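Local atomic coordinates of beta chain (Acipenser persicus, PDB entry 6IYH), a protein that probably carries oxygen in the blood as the haem-binding beta subunit of a tetrameric sturgeon haemoglobin. Residues B[20-25]-B[107-112]; B[30-35]-B[48-53]. All blocks are in the same frame, centred on the assembly; numbering follows the deposited sequence.

Interaction 1 of 2, residues B[20-25]-B[107-112]. With PGO (S-1,2-propanediol), chain E.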
ATOM      1  N   GLU B  20      10.847 -25.102  10.928  1.00 13.81           N
ATOM      2  CA  GLU B  20       9.978 -25.040  12.113  1.00 14.86           C
ATOM      3  C   GLU B  20      10.205 -23.762  12.933  1.00 14.35           C
ATOM      4  O   GLU B  20       9.264 -23.009  13.266  1.00 15.31           O
ATOM      5  CB  GLU B  20      10.270 -26.237  13.031  1.00 18.39           C
ATOM      6  CG  GLU B  20       9.716 -27.507  12.465  1.00 23.06           C
ATOM      7  CD  GLU B  20      10.101 -28.748  13.251  1.00 30.51           C
ATOM      8  OE1 GLU B  20      10.349 -28.645  14.472  1.00 39.24           O
ATOM      9  OE2 GLU B  20      10.165 -29.787  12.620  1.00 34.08           O
ATOM     10  N   SER B  21      11.462 -23.478  13.213  1.00 12.17           N
ATOM     11  CA  SER B  21      11.809 -22.331  13.950  1.00 11.92           C
ATOM     12  C   SER B  21      11.575 -21.024  13.201  1.00 11.69           C
ATOM     13  O   SER B  21      10.931 -20.121  13.719  1.00 10.27           O
ATOM     14  CB  SER B  21      13.230 -22.453  14.400  0.50 13.19           C
ATOM     15  OG  SER B  21      13.669 -21.303  15.095  0.50 17.09           O
ATOM     16  N   VAL B  22      12.092 -20.917  11.999  1.00 10.70           N
ATOM     17  CA  VAL B  22      11.914 -19.708  11.201  1.00  9.92           C
ATOM     18  C   VAL B  22      10.441 -19.526  10.845  1.00 10.48           C
ATOM     19  O   VAL B  22       9.919 -18.442  10.919  1.00  9.05           O
ATOM     20  CB  VAL B  22      12.780 -19.755   9.921  1.00 10.67           C
ATOM     21  CG1 VAL B  22      12.415 -18.715   8.857  1.00 11.44           C
ATOM     22  CG2 VAL B  22      14.233 -19.653  10.376  1.00 11.37           C
ATOM     23  N   GLY B  23       9.753 -20.589  10.517  1.00  9.28           N
ATOM     24  CA  GLY B  23       8.344 -20.491  10.105  1.00 10.87           C
ATOM     25  C   GLY B  23       7.474 -20.105  11.303  1.00 10.52           C
ATOM     26  O   GLY B  23       6.645 -19.193  11.163  1.00 10.19           O
ATOM     27  N   ALA B  24       7.671 -20.723  12.461  1.00 10.27           N
ATOM     28  CA  ALA B  24       6.945 -20.327  13.659  1.00 10.44           C
ATOM     29  C   ALA B  24       7.219 -18.845  13.983  1.00 11.22           C
ATOM     30  O   ALA B  24       6.284 -18.048  14.304  1.00 10.63           O
ATOM     31  CB  ALA B  24       7.303 -21.192  14.861  1.00 10.91           C
ATOM     32  N   GLN B  25       8.492 -18.462  13.988  1.00 10.74           N
ATOM     33  CA  GLN B  25       8.879 -17.049  14.333  1.00 10.78           C
ATOM     34  C   GLN B  25       8.238 -16.046  13.393  1.00  9.79           C
ATOM     35  O   GLN B  25       7.748 -14.991  13.869  1.00  9.81           O
ATOM     36  CB  GLN B  25      10.346 -16.822  14.379  1.00 13.20           C
ATOM     37  CG  GLN B  25      10.978 -17.576  15.504  1.00 17.09           C
ATOM     38  CD  GLN B  25      12.483 -17.454  15.541  1.00 26.19           C
ATOM     39  OE1 GLN B  25      13.059 -16.402  15.171  1.00 33.51           O
ATOM     40  NE2 GLN B  25      13.128 -18.460  16.162  1.00 31.18           N
ATOM     41  N   ASP B 107       7.739  -9.280   4.951  1.00  8.10           N
ATOM     42  CA  ASP B 107       8.564  -8.467   5.827  1.00  8.26           C
ATOM     43  C   ASP B 107       8.954  -9.206   7.076  1.00  7.46           C
ATOM     44  O   ASP B 107      10.126  -9.072   7.561  1.00  7.42           O
ATOM     45  CB  ASP B 107       7.829  -7.165   6.222  1.00  8.93           C
ATOM     46  CG  ASP B 107       7.680  -6.148   5.059  1.00 11.11           C
ATOM     47  OD1 ASP B 107       8.349  -6.282   4.014  1.00 11.99           O
ATOM     48  OD2 ASP B 107       6.934  -5.119   5.330  1.00 13.21           O
ATOM     49  N   CYS B 108       8.022  -9.966   7.681  1.00  6.97           N
ATOM     50  CA  CYS B 108       8.311 -10.674   8.910  1.00  7.73           C
ATOM     51  C   CYS B 108       9.354 -11.754   8.608  1.00  7.33           C
ATOM     52  O   CYS B 108      10.251 -11.967   9.393  1.00  8.60           O
ATOM     53  CB  CYS B 108       7.112 -11.341   9.533  1.00  7.09           C
ATOM     54  SG  CYS B 108       5.882 -10.140  10.161  1.00 10.03           S
ATOM     55  N   LEU B 109       9.262 -12.370   7.446  1.00  8.03           N
ATOM     56  CA  LEU B 109      10.227 -13.454   7.082  1.00  8.11           C
ATOM     57  C   LEU B 109      11.619 -12.898   6.910  1.00  8.56           C
ATOM     58  O   LEU B 109      12.594 -13.466   7.489  1.00  8.35           O
ATOM     59  CB  LEU B 109       9.738 -14.175   5.824  1.00  8.79           C
ATOM     60  CG  LEU B 109      10.732 -15.221   5.299  1.00 10.41           C
ATOM     61  CD1 LEU B 109      11.039 -16.257   6.317  1.00 11.06           C
ATOM     62  CD2 LEU B 109      10.210 -15.852   4.010  1.00 10.70           C
ATOM     63  N   SER B 110      11.748 -11.761   6.215  1.00  8.34           N
ATOM     64  CA  SER B 110      13.078 -11.124   6.082  1.00  9.18           C
ATOM     65  C   SER B 110      13.691 -10.763   7.428  1.00  9.05           C
ATOM     66  O   SER B 110      14.874 -10.988   7.682  1.00  9.22           O
ATOM     67  CB  SER B 110      13.012  -9.905   5.165  1.00  9.23           C
ATOM     68  OG  SER B 110      14.270  -9.376   4.923  1.00  9.88           O
ATOM     69  N   ILE B 111      12.883 -10.154   8.294  1.00  8.48           N
ATOM     70  CA  ILE B 111      13.267  -9.873   9.690  1.00  8.35           C
ATOM     71  C   ILE B 111      13.715 -11.104  10.430  1.00  8.67           C
ATOM     72  O   ILE B 111      14.723 -11.072  11.077  1.00  7.99           O
ATOM     73  CB  ILE B 111      12.154  -9.069  10.418  1.00  8.46           C
ATOM     74  CG1 ILE B 111      12.078  -7.668   9.857  1.00  9.00           C
ATOM     75  CG2 ILE B 111      12.289  -9.019  11.904  1.00  8.74           C
ATOM     76  CD1 ILE B 111      10.839  -6.803  10.164  1.00  8.32           C
ATOM     77  N   VAL B 112      12.955 -12.173  10.358  1.00  7.55           N
ATOM     78  CA  VAL B 112      13.350 -13.398  11.005  1.00  8.61           C
ATOM     79  C   VAL B 112      14.712 -13.939  10.418  1.00  8.48           C
ATOM     80  O   VAL B 112      15.525 -14.469  11.200  1.00  9.07           O
ATOM     81  CB  VAL B 112      12.239 -14.436  10.944  1.00  8.75           C
ATOM     82  CG1 VAL B 112      12.740 -15.809  11.423  1.00  8.82           C
ATOM     83  CG2 VAL B 112      11.117 -14.028  11.821  1.00  8.65           C
TER
HETATM   84  C1  PGO E 202       7.781  -2.482   2.979  1.00 36.14           C
HETATM   85  C2  PGO E 202       8.600  -3.693   2.481  1.00 34.67           C
HETATM   86  C3  PGO E 202       9.322  -3.340   1.249  1.00 41.53           C
HETATM   87  O1  PGO E 202       7.411  -2.559   4.381  1.00 37.05           O
HETATM   88  O2  PGO E 202       7.851  -4.822   2.006  1.00 31.89           O

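Interaction 2 of 2, residues B[30-35]-B[48-53]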
ATOM      1  N   LEU B  30       3.834 -12.108  12.363  1.00  8.00           N
ATOM      2  CA  LEU B  30       2.741 -11.645  11.599  1.00  8.01           C
ATOM      3  C   LEU B  30       1.539 -11.369  12.523  1.00  8.16           C
ATOM      4  O   LEU B  30       0.867 -10.333  12.467  1.00  7.58           O
ATOM      5  CB  LEU B  30       2.341 -12.621  10.492  1.00  8.23           C
ATOM      6  CG  LEU B  30       1.147 -12.184   9.687  1.00  9.18           C
ATOM      7  CD1 LEU B  30       1.485 -11.054   8.764  1.00 10.46           C
ATOM      8  CD2 LEU B  30       0.542 -13.343   8.954  1.00 10.29           C
ATOM      9  N   LEU B  31       1.236 -12.350  13.351  1.00  7.54           N
ATOM     10  CA  LEU B  31       0.023 -12.278  14.202  1.00  7.81           C
ATOM     11  C   LEU B  31       0.121 -11.247  15.345  1.00  7.71           C
ATOM     12  O   LEU B  31      -0.936 -10.643  15.741  1.00  8.17           O
ATOM     13  CB  LEU B  31      -0.273 -13.671  14.755  1.00  8.01           C
ATOM     14  CG  LEU B  31      -0.634 -14.726  13.718  1.00  8.65           C
ATOM     15  CD1 LEU B  31      -0.701 -16.071  14.446  1.00  9.16           C
ATOM     16  CD2 LEU B  31      -1.969 -14.394  13.086  1.00  9.34           C
ATOM     17  N   VAL B  32       1.333 -10.998  15.832  1.00  7.50           N
ATOM     18  CA  VAL B  32       1.537  -9.986  16.861  1.00  8.49           C
ATOM     19  C   VAL B  32       1.606  -8.581  16.224  1.00  8.71           C
ATOM     20  O   VAL B  32       0.952  -7.618  16.778  1.00  8.47           O
ATOM     21  CB  VAL B  32       2.806 -10.265  17.716  1.00  8.64           C
ATOM     22  CG1 VAL B  32       3.145  -9.053  18.604  1.00 10.05           C
ATOM     23  CG2 VAL B  32       2.585 -11.554  18.514  1.00  8.74           C
ATOM     24  N   VAL B  33       2.382  -8.401  15.162  1.00  7.87           N
ATOM     25  CA  VAL B  33       2.629  -7.088  14.664  1.00  7.93           C
ATOM     26  C   VAL B  33       1.427  -6.558  13.863  1.00  8.43           C
ATOM     27  O   VAL B  33       1.183  -5.349  13.795  1.00  8.80           O
ATOM     28  CB  VAL B  33       3.939  -7.062  13.831  1.00  7.54           C
ATOM     29  CG1 VAL B  33       4.213  -5.754  13.116  1.00  7.79           C
ATOM     30  CG2 VAL B  33       5.142  -7.471  14.686  1.00  8.85           C
ATOM     31  N   TYR B  34       0.769  -7.460  13.119  1.00  7.86           N
ATOM     32  CA  TYR B  34      -0.407  -7.120  12.291  1.00  8.55           C
ATOM     33  C   TYR B  34      -1.589  -7.897  12.808  1.00  8.87           C
ATOM     34  O   TYR B  34      -2.105  -8.778  12.126  1.00  8.83           O
ATOM     35  CB  TYR B  34      -0.046  -7.502  10.872  1.00  8.85           C
ATOM     36  CG  TYR B  34       1.246  -6.905  10.399  1.00  9.38           C
ATOM     37  CD1 TYR B  34       1.339  -5.563   9.935  1.00 10.58           C
ATOM     38  CD2 TYR B  34       2.436  -7.644  10.464  1.00  9.38           C
ATOM     39  CE1 TYR B  34       2.578  -5.044   9.487  1.00  9.61           C
ATOM     40  CE2 TYR B  34       3.630  -7.092  10.069  1.00 10.45           C
ATOM     41  CZ  TYR B  34       3.707  -5.832   9.544  1.00 10.50           C
ATOM     42  OH  TYR B  34       5.006  -5.321   9.159  1.00 13.39           O
ATOM     43  N   PRO B  35      -2.115  -7.495  13.952  1.00  9.50           N
ATOM     44  CA  PRO B  35      -3.032  -8.457  14.674  1.00  9.86           C
ATOM     45  C   PRO B  35      -4.395  -8.711  14.068  1.00 10.00           C
ATOM     46  O   PRO B  35      -5.078  -9.723  14.352  1.00 10.78           O
ATOM     47  CB  PRO B  35      -3.105  -7.852  16.079  1.00  9.87           C
ATOM     48  CG  PRO B  35      -2.744  -6.441  15.943  1.00  9.92           C
ATOM     49  CD  PRO B  35      -1.712  -6.408  14.849  1.00  9.48           C
ATOM     50  N   SER B  48      -4.939 -14.168  20.616  1.00 22.62           N
ATOM     51  CA  SER B  48      -5.275 -12.755  20.798  1.00 24.24           C
ATOM     52  C   SER B  48      -4.241 -11.967  21.582  1.00 27.44           C
ATOM     53  O   SER B  48      -4.462 -10.783  21.782  1.00 27.62           O
ATOM     54  CB  SER B  48      -6.618 -12.607  21.532  1.00 26.72           C
ATOM     55  OG  SER B  48      -6.459 -13.050  22.861  1.00 29.59           O
ATOM     56  N   ASP B  49      -3.170 -12.578  22.097  1.00 23.10           N
ATOM     57  CA  ASP B  49      -2.111 -11.852  22.748  1.00 24.65           C
ATOM     58  C   ASP B  49      -0.785 -12.527  22.495  1.00 22.14           C
ATOM     59  O   ASP B  49      -0.765 -13.715  22.123  1.00 20.52           O
ATOM     60  CB  ASP B  49      -2.350 -11.708  24.252  1.00 25.64           C
ATOM     61  CG  ASP B  49      -2.383 -13.029  24.992  1.00 27.05           C
ATOM     62  OD1 ASP B  49      -1.310 -13.560  25.362  1.00 26.04           O
ATOM     63  OD2 ASP B  49      -3.527 -13.486  25.217  1.00 31.57           O
ATOM     64  N   ALA B  50       0.300 -11.762  22.637  1.00 19.59           N
ATOM     65  CA  ALA B  50       1.644 -12.249  22.268  1.00 17.18           C
ATOM     66  C   ALA B  50       2.087 -13.558  22.882  1.00 19.09           C
ATOM     67  O   ALA B  50       2.728 -14.428  22.232  1.00 16.03           O
ATOM     68  CB  ALA B  50       2.692 -11.135  22.549  1.00 19.87           C
ATOM     69  N   ALA B  51       1.807 -13.713  24.167  1.00 19.88           N
ATOM     70  CA  ALA B  51       2.276 -14.879  24.851  1.00 21.80           C
ATOM     71  C   ALA B  51       1.498 -16.121  24.347  1.00 18.26           C
ATOM     72  O   ALA B  51       2.133 -17.215  24.073  1.00 18.92           O
ATOM     73  CB  ALA B  51       2.074 -14.700  26.374  1.00 22.88           C
ATOM     74  N   ALA B  52       0.198 -15.930  24.188  1.00 18.27           N
ATOM     75  CA  ALA B  52      -0.682 -17.023  23.670  1.00 18.41           C
ATOM     76  C   ALA B  52      -0.299 -17.447  22.242  1.00 17.23           C
ATOM     77  O   ALA B  52      -0.228 -18.618  21.907  1.00 17.69           O
ATOM     78  CB  ALA B  52      -2.110 -16.588  23.710  1.00 20.66           C
ATOM     79  N   ILE B  53      -0.005 -16.453  21.406  1.00 14.65           N
ATOM     80  CA  ILE B  53       0.432 -16.700  20.034  1.00 14.71           C
ATOM     81  C   ILE B  53       1.732 -17.465  20.024  1.00 13.38           C
ATOM     82  O   ILE B  53       1.875 -18.535  19.352  1.00 12.17           O
ATOM     83  CB  ILE B  53       0.566 -15.378  19.266  1.00 14.38           C
ATOM     84  CG1 ILE B  53      -0.825 -14.724  19.008  1.00 15.64           C
ATOM     85  CG2 ILE B  53       1.304 -15.605  17.974  1.00 13.85           C
ATOM     86  CD1 ILE B  53      -0.790 -13.254  18.645  1.00 16.01           C
TER

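Interaction 1 of 2, residues B[20-25]-B[107-112]
Val22 and Val112 meet methyl to methyl where helix 19-33 passes helix 100-117. The two short segments approach to 9.5 Å between axes, at 134° between their N-to-C directions, and the CA atoms of Val22 and Val112 are 6.5 Å apart. Val112 aims its CB at the other helix and divides its two methyls between Val22 and Gln25. Its CG1, anti to the backbone N (chi1 171°), lies 3.9 Å from Val22 CG1 and also meets Gln25 OE1, while CG2 rests against the CB and carbonyl carbon of Gln25. The same Val22 methyl also serves a second partner: CG1 sits 3.8 Å from Leu109 CD1, one turn back along helix 100-117. Leu109 reaches it with CG swung anti to its backbone N, which carries the branched end toward Val22. Gln25 runs extended beyond CG at the margin, and its OE1 passes 3.8 Å from Val112 CG1, a van der Waals touch of an amide oxygen on a methyl. Val22 also touches Leu67 of helix 57-75, and both valines are buried, which places them in the helical core of the globin fold; Val112 touches Arg29 as well. Away from the helix crossing, Asp107 holds a propanediol, probably from the crystallisation liquor, with both carboxylate oxygens: PGO O2 donates to Asp107 OD1 at 2.5 Å, a short bond, and PGO O1 to Asp107 OD2 at 2.8 Å. An alanine at Asp107 would remove both acceptors and would probably let the diol go. Between the helices themselves the contact is largely aliphatic, so van der Waals fit probably governs how these two segments lie against each other.

Interaction 2 of 2, residues B[30-35]-B[48-53]
Leu31 and Ile53 bring their CA atoms to 7.3 Å, and Val32 and Ala50 come closer, to 5.9 Å, where the last turn of helix 19-33 faces the start of helix 50-55, the B and D helices of the globin fold. Tyr34 leaves helical geometry just beyond helix 19-33; Asp49 caps helix 50-55, its OD1 accepting from Ala52 N at 3.0 Å from above the carboxylate plane. Ile53 points its CB at the other segment and, with CG1 anti to the carbonyl carbon (chi1 -69°), sends CD1 between two neighbours, 3.8 Å from Val32 CG2 and 3.9 Å from both Leu31 CB and Leu31 O. Its other branch, CG2, crosses Leu31 near CB and CD1. Val32 CG2 is shared in turn, resting 3.9 Å from Ala50 CA, an approach to the backbone that the small alanine side chain probably allows. Leu31 also touches Phe41, and its carbonyl oxygen accepts a bond from Gln38 NE2 of the connecting loop. The pairing across the segments is chiefly aliphatic, whereas the polar bonds run within or beside them: the Asp49 cap fixes the helix start, and buried methyls seat it against helix 19-33.

Helix 19-33 carries both contacts: residues 20-25 pack on helix 100-117 in interaction 1, and its C-terminal end meets helix 50-55 in interaction 2, with centres 14 Å apart. The two meet directly at Cys108, whose SG lies 3.6 Å from Leu30 N and 3.8 Å from Tyr34 CE2, so the end of helix 19-33 also leans on helix 100-117. Both lie near the haem: the side chain of Leu109 in interaction 1 is about 6 Å from it and that of Leu31 in interaction 2 about 7 Å. Segments 107-112 and 30-35 also pack on other chains, so both contacts lie close to subunit interfaces as well.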